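Local coordinates for BH0493 protein (Bacillus halodurans C-125, PDB 2QEE) that binds zinc and is a putative metal-dependent hydrolase of the amidohydrolase superfamily, its substrate being uncertain, at residues E75-I80 with V116-F121; D196-G201 with R243-P248; I335-T340 with K372-E377. One frame throughout, in Å; residues are numbered along the deposited sequence.

Interaction 1 (E75-I80 with V116-F121); sequences EQADLI and VYREYF
Asp-78 and Arg-118 share a first torsion of -75°, which sets CG anti to the carbonyl carbon in each. From there the arginine chain runs out extended from CG to NE, and the aspartate turns its carboxylate toward the guanidinium. The result is a salt bridge between helix 73-86 and helix 114-122, two members of the helical insertion that follows strand 24-26 and precedes its parallel neighbour strand 139-143, in a fold consistent with the beta/alpha barrel of the amidohydrolase superfamily. The helices stand well apart, with 10.9 Å between Ala-77 CA and Arg-118 CA, a gap that the long, extended arginine chain spans, and arginine also has a planar set of N-H donors at its end. Its two terminal nitrogens grip a single carboxylate oxygen end-on: NH1 is 2.9 Å from Asp-78 OD1, and NH2 is likewise 2.9 Å from Asp-78 OD1. Both bonds are bent, since one acceptor is shared between two N-H groups that straddle it. The oxygen lies practically in the guanidinium plane, but the carboxylate is turned 62° from that plane. NH1 therefore meets the syn lone pair of OD1, whereas NH2 arrives from above the carboxylate plane. Other partners hold the arginine in place: NE forms a salt bridge with Asp-45 in helix 44-48, and NH1 also bonds to OE1 of Gln-115. Two acidic residues round one buried guanidinium would help to offset the cost of burying its charge. Ala-77 suits the place beside it because its methyl leaves room for the flat group; it also packs on Asp-45 and Leu-48. That methyl lies at the edge of the guanidinium, near its plane, with Ala-77 CB 3.6 Å from Arg-118 NH2.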
loop_
_atom_site.group_PDB
_atom_site.type_symbol
_atom_site.label_atom_id
_atom_site.label_comp_id
_atom_site.label_asym_id
_atom_site.label_seq_id
_atom_site.Cartn_x
_atom_site.Cartn_y
_atom_site.Cartn_z
ATOM N N GLU C 75 -19.166 33.109 -9.575
ATOM C CA GLU C 75 -18.268 33.633 -8.536
ATOM C C GLU C 75 -17.446 32.520 -7.877
ATOM O O GLU C 75 -16.252 32.725 -7.628
ATOM C CB GLU C 75 -19.039 34.390 -7.441
ATOM C CG GLU C 75 -19.567 35.730 -7.947
ATOM C CD GLU C 75 -20.686 36.316 -7.110
ATOM O OE1 GLU C 75 -21.150 35.692 -6.139
ATOM O OE2 GLU C 75 -21.108 37.436 -7.453
ATOM N N GLN C 76 -18.089 31.385 -7.612
ATOM C CA GLN C 76 -17.390 30.195 -7.037
ATOM C C GLN C 76 -16.291 29.779 -8.016
ATOM O O GLN C 76 -15.142 29.588 -7.615
ATOM C CB GLN C 76 -18.381 29.066 -6.839
ATOM C CG GLN C 76 -19.348 29.280 -5.652
ATOM C CD GLN C 76 -20.434 28.231 -5.616
ATOM O OE1 GLN C 76 -20.614 27.477 -6.564
ATOM N NE2 GLN C 76 -21.208 28.209 -4.541
ATOM N N ALA C 77 -16.647 29.678 -9.296
ATOM C CA ALA C 77 -15.677 29.268 -10.316
ATOM C C ALA C 77 -14.507 30.242 -10.429
ATOM O O ALA C 77 -13.356 29.840 -10.547
ATOM C CB ALA C 77 -16.381 29.061 -11.654
ATOM N N ASP C 78 -14.785 31.551 -10.397
ATOM C CA ASP C 78 -13.761 32.548 -10.366
ATOM C C ASP C 78 -12.806 32.373 -9.155
ATOM O O ASP C 78 -11.592 32.518 -9.293
ATOM C CB ASP C 78 -14.406 33.956 -10.239
ATOM C CG ASP C 78 -15.039 34.456 -11.515
ATOM O OD1 ASP C 78 -14.757 33.940 -12.615
ATOM O OD2 ASP C 78 -15.796 35.444 -11.407
ATOM N N LEU C 79 -13.365 32.164 -7.964
ATOM C CA LEU C 79 -12.566 31.993 -6.758
ATOM C C LEU C 79 -11.645 30.735 -6.917
ATOM O O LEU C 79 -10.438 30.782 -6.596
ATOM C CB LEU C 79 -13.477 31.780 -5.542
ATOM C CG LEU C 79 -12.704 31.615 -4.214
ATOM C CD1 LEU C 79 -11.925 32.858 -3.803
ATOM C CD2 LEU C 79 -13.606 31.120 -3.085
ATOM N N ILE C 80 -12.255 29.635 -7.342
ATOM C CA ILE C 80 -11.515 28.333 -7.535
ATOM C C ILE C 80 -10.367 28.535 -8.538
ATOM O O ILE C 80 -9.229 28.130 -8.268
ATOM C CB ILE C 80 -12.454 27.160 -7.852
ATOM C CG1 ILE C 80 -13.289 26.867 -6.572
ATOM C CG2 ILE C 80 -11.658 25.883 -8.362
ATOM C CD1 ILE C 80 -14.479 25.912 -6.781
ATOM N N VAL C 116 -12.906 33.955 -22.081
ATOM C CA VAL C 116 -12.940 33.322 -23.417
ATOM C C VAL C 116 -13.426 31.866 -23.377
ATOM O O VAL C 116 -14.208 31.446 -24.232
ATOM C CB VAL C 116 -11.618 33.530 -24.166
ATOM C CG1 VAL C 116 -11.493 32.624 -25.396
ATOM C CG2 VAL C 116 -11.488 35.034 -24.568
ATOM N N TYR C 117 -13.053 31.117 -22.317
ATOM C CA TYR C 117 -13.525 29.737 -22.203
ATOM C C TYR C 117 -15.047 29.671 -22.063
ATOM O O TYR C 117 -15.724 28.851 -22.704
ATOM C CB TYR C 117 -12.804 28.962 -21.043
ATOM C CG TYR C 117 -11.274 29.053 -20.996
ATOM C CD1 TYR C 117 -10.500 29.211 -22.166
ATOM C CD2 TYR C 117 -10.588 28.946 -19.748
ATOM C CE1 TYR C 117 -9.094 29.295 -22.096
ATOM C CE2 TYR C 117 -9.224 29.032 -19.666
ATOM C CZ TYR C 117 -8.471 29.195 -20.850
ATOM O OH TYR C 117 -7.108 29.323 -20.801
ATOM N N ARG C 118 -15.593 30.567 -21.258
ATOM C CA ARG C 118 -17.008 30.585 -21.011
ATOM C C ARG C 118 -17.760 30.863 -22.303
ATOM O O ARG C 118 -18.815 30.265 -22.534
ATOM C CB ARG C 118 -17.351 31.625 -19.948
ATOM C CG ARG C 118 -16.981 31.196 -18.528
ATOM C CD ARG C 118 -16.990 32.359 -17.530
ATOM N NE ARG C 118 -16.850 31.816 -16.164
ATOM C CZ ARG C 118 -16.255 32.439 -15.146
ATOM N NH1 ARG C 118 -15.770 33.671 -15.285
ATOM N NH2 ARG C 118 -16.184 31.822 -13.964
ATOM N N GLU C 119 -17.194 31.721 -23.147
ATOM C CA GLU C 119 -17.848 32.051 -24.448
ATOM C C GLU C 119 -18.105 30.824 -25.323
ATOM O O GLU C 119 -19.107 30.754 -26.022
ATOM C CB GLU C 119 -17.058 33.099 -25.236
ATOM C CG GLU C 119 -16.951 34.487 -24.577
ATOM C CD GLU C 119 -15.951 35.435 -25.280
ATOM O OE1 GLU C 119 -15.706 36.534 -24.733
ATOM O OE2 GLU C 119 -15.414 35.092 -26.358
ATOM N N TYR C 120 -17.202 29.841 -25.264
ATOM C CA TYR C 120 -17.333 28.629 -26.026
ATOM C C TYR C 120 -18.637 27.929 -25.714
ATOM O O TYR C 120 -19.345 27.449 -26.607
ATOM C CB TYR C 120 -16.119 27.702 -25.745
ATOM C CG TYR C 120 -16.239 26.306 -26.351
ATOM C CD1 TYR C 120 -15.688 25.998 -27.594
ATOM C CD2 TYR C 120 -16.909 25.295 -25.669
ATOM C CE1 TYR C 120 -15.830 24.684 -28.144
ATOM C CE2 TYR C 120 -17.054 24.022 -26.194
ATOM C CZ TYR C 120 -16.488 23.724 -27.421
ATOM O OH TYR C 120 -16.680 22.445 -27.884
ATOM N N PHE C 121 -18.963 27.842 -24.434
ATOM C CA PHE C 121 -20.102 27.015 -23.997
ATOM C C PHE C 121 -21.444 27.748 -24.163
ATOM O O PHE C 121 -22.479 27.099 -24.347
ATOM C CB PHE C 121 -19.935 26.592 -22.521
ATOM C CG PHE C 121 -18.643 25.851 -22.245
ATOM C CD1 PHE C 121 -18.592 24.454 -22.308
ATOM C CD2 PHE C 121 -17.485 26.550 -21.919
ATOM C CE1 PHE C 121 -17.390 23.770 -22.057
ATOM C CE2 PHE C 121 -16.275 25.873 -21.666
ATOM C CZ PHE C 121 -16.221 24.500 -21.716
#

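Interaction 2 (D196-G201 with R243-P248); sequences DEWNEG and RDCLLP
Trp-198 presents the edge of its indole to Asp-244 and Cys-245, and the ring lies almost in the plane of the aspartate carboxylate, 13° away from it. With CG anti to the backbone N (chi1 -169°), the tryptophan swings out from the loop ahead of helix 200-217 toward helix 237-253, the helix of a beta-alpha-beta crossover between parallel strands 222-226 and 257-264. Its pyrrole N-H, lying in the ring plane, makes a short, nearly straight hydrogen bond, with Trp-198 NE1 2.6 Å from Asp-244 OD2. The acceptor is the anti lone pair, on the side away from OD1. Farther along the same ring edge sits the cysteine sulfur: Cys-245 SG is 3.6 Å from Trp-198 CZ2 and 3.7 Å from Trp-198 CH2. It lies 79° off the ring normal, which makes this an edge-on sulfur-aromatic contact. Indole fits here because one edge offers both a polar N-H and apolar C-H groups, matched by a carboxylate and a thiol on successive residues. Ile-203, Arg-240 and Ile-241 also pack against the tryptophan. Arg-243 curls back on its neighbour and holds the carboxylate side-on: NE, 2.8 Å from Asp-244 OD1, meets it from above the carboxylate plane, and NH2, 3.1 Å from Asp-244 OD2, comes on the syn side, less far out of that plane. OD2 thus takes two donors from different directions, and the three N-H groups together limit rotation of the carboxylate. The positive charge beside it would be expected to keep Asp-244 ionised, which would make it a stronger acceptor for the neutral indole.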
loop_
_atom_site.group_PDB
_atom_site.type_symbol
_atom_site.label_atom_id
_atom_site.label_comp_id
_atom_site.label_asym_id
_atom_site.label_seq_id
_atom_site.Cartn_x
_atom_site.Cartn_y
_atom_site.Cartn_z
ATOM N N ASP C 196 -45.476 -1.359 9.260
ATOM C CA ASP C 196 -44.500 -1.039 10.311
ATOM C C ASP C 196 -43.602 -2.226 10.518
ATOM O O ASP C 196 -42.422 -2.059 10.722
ATOM C CB ASP C 196 -45.182 -0.732 11.654
ATOM C CG ASP C 196 -46.084 0.470 11.592
ATOM O OD1 ASP C 196 -45.810 1.403 10.808
ATOM O OD2 ASP C 196 -47.074 0.477 12.356
ATOM N N GLU C 197 -44.194 -3.414 10.482
ATOM C CA GLU C 197 -43.510 -4.685 10.708
ATOM C C GLU C 197 -42.899 -5.226 9.409
ATOM O O GLU C 197 -43.455 -5.032 8.330
ATOM C CB GLU C 197 -44.496 -5.718 11.236
ATOM C CG GLU C 197 -45.229 -5.312 12.523
ATOM C CD GLU C 197 -46.432 -4.381 12.294
ATOM O OE1 GLU C 197 -46.758 -4.057 11.116
ATOM O OE2 GLU C 197 -47.060 -3.976 13.312
ATOM N N TRP C 198 -41.772 -5.923 9.528
ATOM C CA TRP C 198 -41.168 -6.583 8.373
ATOM C C TRP C 198 -41.798 -7.953 8.149
ATOM O O TRP C 198 -41.251 -8.997 8.573
ATOM C CB TRP C 198 -39.635 -6.693 8.506
ATOM C CG TRP C 198 -38.991 -7.133 7.170
ATOM C CD1 TRP C 198 -38.425 -8.342 6.894
ATOM C CD2 TRP C 198 -38.901 -6.353 5.965
ATOM N NE1 TRP C 198 -37.972 -8.365 5.578
ATOM C CE2 TRP C 198 -38.245 -7.155 4.996
ATOM C CE3 TRP C 198 -39.290 -5.046 5.616
ATOM C CZ2 TRP C 198 -37.991 -6.702 3.680
ATOM C CZ3 TRP C 198 -39.029 -4.588 4.312
ATOM C CH2 TRP C 198 -38.401 -5.428 3.363
ATOM N N ASN C 199 -42.966 -7.948 7.498
ATOM C CA ASN C 199 -43.685 -9.194 7.219
ATOM C C ASN C 199 -43.765 -9.438 5.721
ATOM O O ASN C 199 -43.170 -8.676 4.950
ATOM C CB ASN C 199 -45.079 -9.153 7.847
ATOM C CG ASN C 199 -45.841 -7.921 7.462
ATOM O OD1 ASN C 199 -45.646 -7.357 6.374
ATOM N ND2 ASN C 199 -46.736 -7.489 8.347
ATOM N N GLU C 200 -44.461 -10.506 5.317
ATOM C CA GLU C 200 -44.532 -10.887 3.909
ATOM C C GLU C 200 -45.041 -9.767 3.042
ATOM O O GLU C 200 -44.607 -9.619 1.890
ATOM C CB GLU C 200 -45.383 -12.135 3.678
ATOM C CG GLU C 200 -44.568 -13.370 3.266
ATOM C CD GLU C 200 -43.678 -13.146 2.030
ATOM O OE1 GLU C 200 -42.562 -13.727 1.954
ATOM O OE2 GLU C 200 -44.095 -12.389 1.123
ATOM N N GLY C 201 -45.949 -8.977 3.607
ATOM C CA GLY C 201 -46.559 -7.881 2.897
ATOM C C GLY C 201 -45.537 -6.809 2.612
ATOM O O GLY C 201 -45.534 -6.205 1.531
ATOM N N ARG C 243 -31.455 -9.257 1.519
ATOM C CA ARG C 243 -31.761 -10.703 1.627
ATOM C C ARG C 243 -33.129 -11.044 1.033
ATOM O O ARG C 243 -33.253 -11.923 0.167
ATOM C CB ARG C 243 -31.735 -11.177 3.087
ATOM C CG ARG C 243 -31.905 -12.682 3.283
ATOM C CD ARG C 243 -32.255 -13.051 4.740
ATOM N NE ARG C 243 -33.412 -12.305 5.248
ATOM C CZ ARG C 243 -33.603 -11.948 6.531
ATOM N NH1 ARG C 243 -32.728 -12.264 7.458
ATOM N NH2 ARG C 243 -34.681 -11.252 6.874
ATOM N N ASP C 244 -34.148 -10.327 1.486
ATOM C CA ASP C 244 -35.529 -10.716 1.180
ATOM C C ASP C 244 -36.060 -10.173 -0.133
ATOM O O ASP C 244 -37.009 -10.746 -0.680
ATOM C CB ASP C 244 -36.490 -10.278 2.300
ATOM C CG ASP C 244 -36.267 -11.004 3.600
ATOM O OD1 ASP C 244 -35.649 -12.092 3.616
ATOM O OD2 ASP C 244 -36.730 -10.442 4.636
ATOM N N CYS C 245 -35.494 -9.074 -0.641
ATOM C CA CYS C 245 -36.069 -8.379 -1.776
ATOM C C CYS C 245 -35.089 -8.268 -2.935
ATOM O O CYS C 245 -35.373 -8.672 -4.064
ATOM C CB CYS C 245 -36.574 -6.979 -1.387
ATOM S SG CYS C 245 -37.699 -6.967 0.081
ATOM N N LEU C 246 -33.939 -7.670 -2.667
ATOM C CA LEU C 246 -33.082 -7.231 -3.772
ATOM C C LEU C 246 -32.466 -8.449 -4.453
ATOM O O LEU C 246 -32.492 -8.515 -5.668
ATOM C CB LEU C 246 -31.983 -6.274 -3.247
ATOM C CG LEU C 246 -31.165 -5.648 -4.367
ATOM C CD1 LEU C 246 -30.773 -4.257 -3.959
ATOM C CD2 LEU C 246 -29.934 -6.547 -4.705
ATOM N N LEU C 247 -31.878 -9.363 -3.678
ATOM C CA LEU C 247 -31.145 -10.497 -4.266
ATOM C C LEU C 247 -32.108 -11.382 -5.066
ATOM O O LEU C 247 -31.816 -11.703 -6.229
ATOM C CB LEU C 247 -30.392 -11.291 -3.197
ATOM C CG LEU C 247 -29.171 -10.538 -2.617
ATOM C CD1 LEU C 247 -28.507 -11.360 -1.536
ATOM C CD2 LEU C 247 -28.168 -10.162 -3.729
ATOM N N PRO C 248 -33.288 -11.742 -4.468
ATOM C CA PRO C 248 -34.233 -12.550 -5.300
ATOM C C PRO C 248 -34.676 -11.861 -6.601
ATOM O O PRO C 248 -34.695 -12.509 -7.651
ATOM C CB PRO C 248 -35.458 -12.732 -4.389
ATOM C CG PRO C 248 -34.940 -12.502 -2.977
ATOM C CD PRO C 248 -33.805 -11.519 -3.097
#

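Interaction 3 (I335-T340 with K372-E377); sequences IINEMT and KSIIAE
Helix 333-347, whose first turn carries Glu-334, a residue seen to bind metal in this protein although none is bound to it in this chain, packs here on the long helix 363-388, which follows the zinc ligand Asp-357. The axes of segments 335-340 and 372-377 run in the same general direction, at a signed crossing angle of -36° and a closest approach of 9.7 Å. Ile-374 carries the contact. Its chi1 of -59° places CG2 anti to the backbone N, which puts that methyl 3.8 Å from Asn-337 CA and 3.9 Å from Ile-336 CG2, while Ile-374 CD1, ending the longer branch, lies 4.0 Å from Ile-336 CB. The isoleucines cross roughly at right angles; each offers a short-branch methyl to the other, with the longer branch of Ile-374 filling in beside. Thr-340 CG2 faces Ile-375 CG1 at 4.4 Å, a looser touch. The threonine tolerates this buried place because its OG1 donates to Ile-336 O one turn back, leaving the methyl for the partner helix. On the more open flank a water donates to Asn-337 OD1 at 2.8 Å and to Glu-377 OE2 at 2.7 Å; OD1 also accepts from Arg-341 NE. Ile-335 packs on Met-342 of the second subunit, and Glu-338 forms salt bridges with Arg-305 of its own chain and Arg-305 of the third subunit, so helix 333-347, following strand 321-323 in the chain, lies between helix 363-388 and the trimer interface.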
loop_
_atom_site.group_PDB
_atom_site.type_symbol
_atom_site.label_atom_id
_atom_site.label_comp_id
_atom_site.label_asym_id
_atom_site.label_seq_id
_atom_site.Cartn_x
_atom_site.Cartn_y
_atom_site.Cartn_z
ATOM N N ILE C 335 -2.336 5.662 -7.626
ATOM C CA ILE C 335 -3.217 4.580 -7.210
ATOM C C ILE C 335 -3.757 3.823 -8.418
ATOM O O ILE C 335 -3.792 2.596 -8.396
ATOM C CB ILE C 335 -4.344 5.102 -6.246
ATOM C CG1 ILE C 335 -3.736 5.821 -4.982
ATOM C CG2 ILE C 335 -5.321 3.926 -5.904
ATOM C CD1 ILE C 335 -2.857 4.950 -4.075
ATOM N N ILE C 336 -4.206 4.541 -9.436
ATOM C CA ILE C 336 -4.656 3.873 -10.689
ATOM C C ILE C 336 -3.556 2.903 -11.207
ATOM O O ILE C 336 -3.841 1.741 -11.546
ATOM C CB ILE C 336 -5.012 4.888 -11.785
ATOM C CG1 ILE C 336 -6.184 5.807 -11.300
ATOM C CG2 ILE C 336 -5.256 4.127 -13.117
ATOM C CD1 ILE C 336 -6.316 7.056 -12.280
ATOM N N ASN C 337 -2.319 3.368 -11.187
ATOM C CA ASN C 337 -1.229 2.539 -11.694
ATOM C C ASN C 337 -1.070 1.268 -10.809
ATOM O O ASN C 337 -1.010 0.115 -11.300
ATOM C CB ASN C 337 0.070 3.348 -11.652
ATOM C CG ASN C 337 1.230 2.522 -12.178
ATOM O OD1 ASN C 337 1.196 2.096 -13.341
ATOM N ND2 ASN C 337 2.200 2.271 -11.333
ATOM N N GLU C 338 -0.930 1.427 -9.485
ATOM C CA GLU C 338 -0.751 0.226 -8.655
ATOM C C GLU C 338 -1.941 -0.720 -8.745
ATOM O O GLU C 338 -1.729 -1.948 -8.849
ATOM C CB GLU C 338 -0.382 0.560 -7.207
ATOM C CG GLU C 338 -1.556 1.132 -6.354
ATOM C CD GLU C 338 -1.120 1.390 -4.865
ATOM O OE1 GLU C 338 -1.987 1.326 -3.956
ATOM O OE2 GLU C 338 0.081 1.684 -4.616
ATOM N N MET C 339 -3.173 -0.182 -8.763
ATOM C CA MET C 339 -4.334 -1.031 -8.793
ATOM C C MET C 339 -4.384 -1.809 -10.112
ATOM O O MET C 339 -4.671 -2.983 -10.103
ATOM C CB MET C 339 -5.589 -0.155 -8.664
ATOM C CG MET C 339 -5.879 0.265 -7.204
ATOM S SD MET C 339 -7.361 1.352 -7.188
ATOM C CE MET C 339 -8.621 0.167 -7.773
ATOM N N THR C 340 -4.169 -1.131 -11.240
ATOM C CA THR C 340 -4.269 -1.746 -12.561
ATOM C C THR C 340 -3.216 -2.869 -12.704
ATOM O O THR C 340 -3.499 -3.914 -13.257
ATOM C CB THR C 340 -4.208 -0.655 -13.669
ATOM O OG1 THR C 340 -5.298 0.287 -13.451
ATOM C CG2 THR C 340 -4.362 -1.242 -15.073
ATOM N N LYS C 372 -6.570 6.293 -19.733
ATOM C CA LYS C 372 -6.067 5.499 -20.871
ATOM C C LYS C 372 -4.542 5.462 -20.966
ATOM O O LYS C 372 -4.001 4.417 -21.219
ATOM C CB LYS C 372 -6.682 5.946 -22.205
ATOM C CG LYS C 372 -8.059 5.307 -22.396
ATOM C CD LYS C 372 -8.657 5.769 -23.790
ATOM C CE LYS C 372 -9.836 4.830 -24.239
ATOM N NZ LYS C 372 -10.316 5.121 -25.660
ATOM N N SER C 373 -3.880 6.593 -20.689
ATOM C CA SER C 373 -2.401 6.651 -20.804
ATOM C C SER C 373 -1.796 5.663 -19.803
ATOM O O SER C 373 -0.915 4.902 -20.159
ATOM C CB SER C 373 -1.864 8.060 -20.633
ATOM O OG SER C 373 -2.136 8.588 -19.374
ATOM N N ILE C 374 -2.323 5.623 -18.572
ATOM C CA ILE C 374 -1.858 4.694 -17.545
ATOM C C ILE C 374 -2.134 3.247 -17.929
ATOM O O ILE C 374 -1.260 2.378 -17.839
ATOM C CB ILE C 374 -2.439 5.018 -16.132
ATOM C CG1 ILE C 374 -2.026 6.429 -15.733
ATOM C CG2 ILE C 374 -1.962 3.939 -15.130
ATOM C CD1 ILE C 374 -2.740 6.912 -14.437
ATOM N N ILE C 375 -3.376 2.973 -18.308
ATOM C CA ILE C 375 -3.726 1.600 -18.723
ATOM C C ILE C 375 -2.864 1.131 -19.927
ATOM O O ILE C 375 -2.383 -0.043 -19.932
ATOM C CB ILE C 375 -5.241 1.532 -19.031
ATOM C CG1 ILE C 375 -6.040 1.782 -17.722
ATOM C CG2 ILE C 375 -5.572 0.136 -19.620
ATOM C CD1 ILE C 375 -7.532 1.957 -18.091
ATOM N N ALA C 376 -2.596 2.024 -20.881
ATOM C CA ALA C 376 -1.719 1.706 -22.021
ATOM C C ALA C 376 -0.288 1.327 -21.519
ATOM O O ALA C 376 0.266 0.300 -21.977
ATOM C CB ALA C 376 -1.660 2.856 -23.005
ATOM N N GLU C 377 0.232 2.069 -20.551
ATOM C CA GLU C 377 1.581 1.780 -20.000
ATOM C C GLU C 377 1.587 0.390 -19.375
ATOM O O GLU C 377 2.544 -0.407 -19.551
ATOM C CB GLU C 377 1.958 2.810 -18.957
ATOM C CG GLU C 377 2.180 4.228 -19.495
ATOM C CD GLU C 377 2.200 5.291 -18.357
ATOM O OE1 GLU C 377 2.398 6.496 -18.655
ATOM O OE2 GLU C 377 1.989 4.950 -17.149
HETATM O O HOH W 1 2.631 2.796 -15.591
#

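Overall arrangement
The three contacts follow one another along the chain and do not touch. Interaction 1 fastens helices of the insertion after the first strand, and its centre is 49 Å from that of interaction 2, on the opposite side of the chain's centre. Interaction 2 lies on the outside of the fold, where helix 237-253 meets the loop before helix 200-217. Both are away from the metal sites. Interaction 3, 31 Å from interaction 1 and 42 Å from interaction 2 between centres, is nearer to the metals: the Ile-336 side chain is about 11 Å from that of the zinc ligand Asp-357, and the Asn-337 side chain about 6 Å from a magnesium ion.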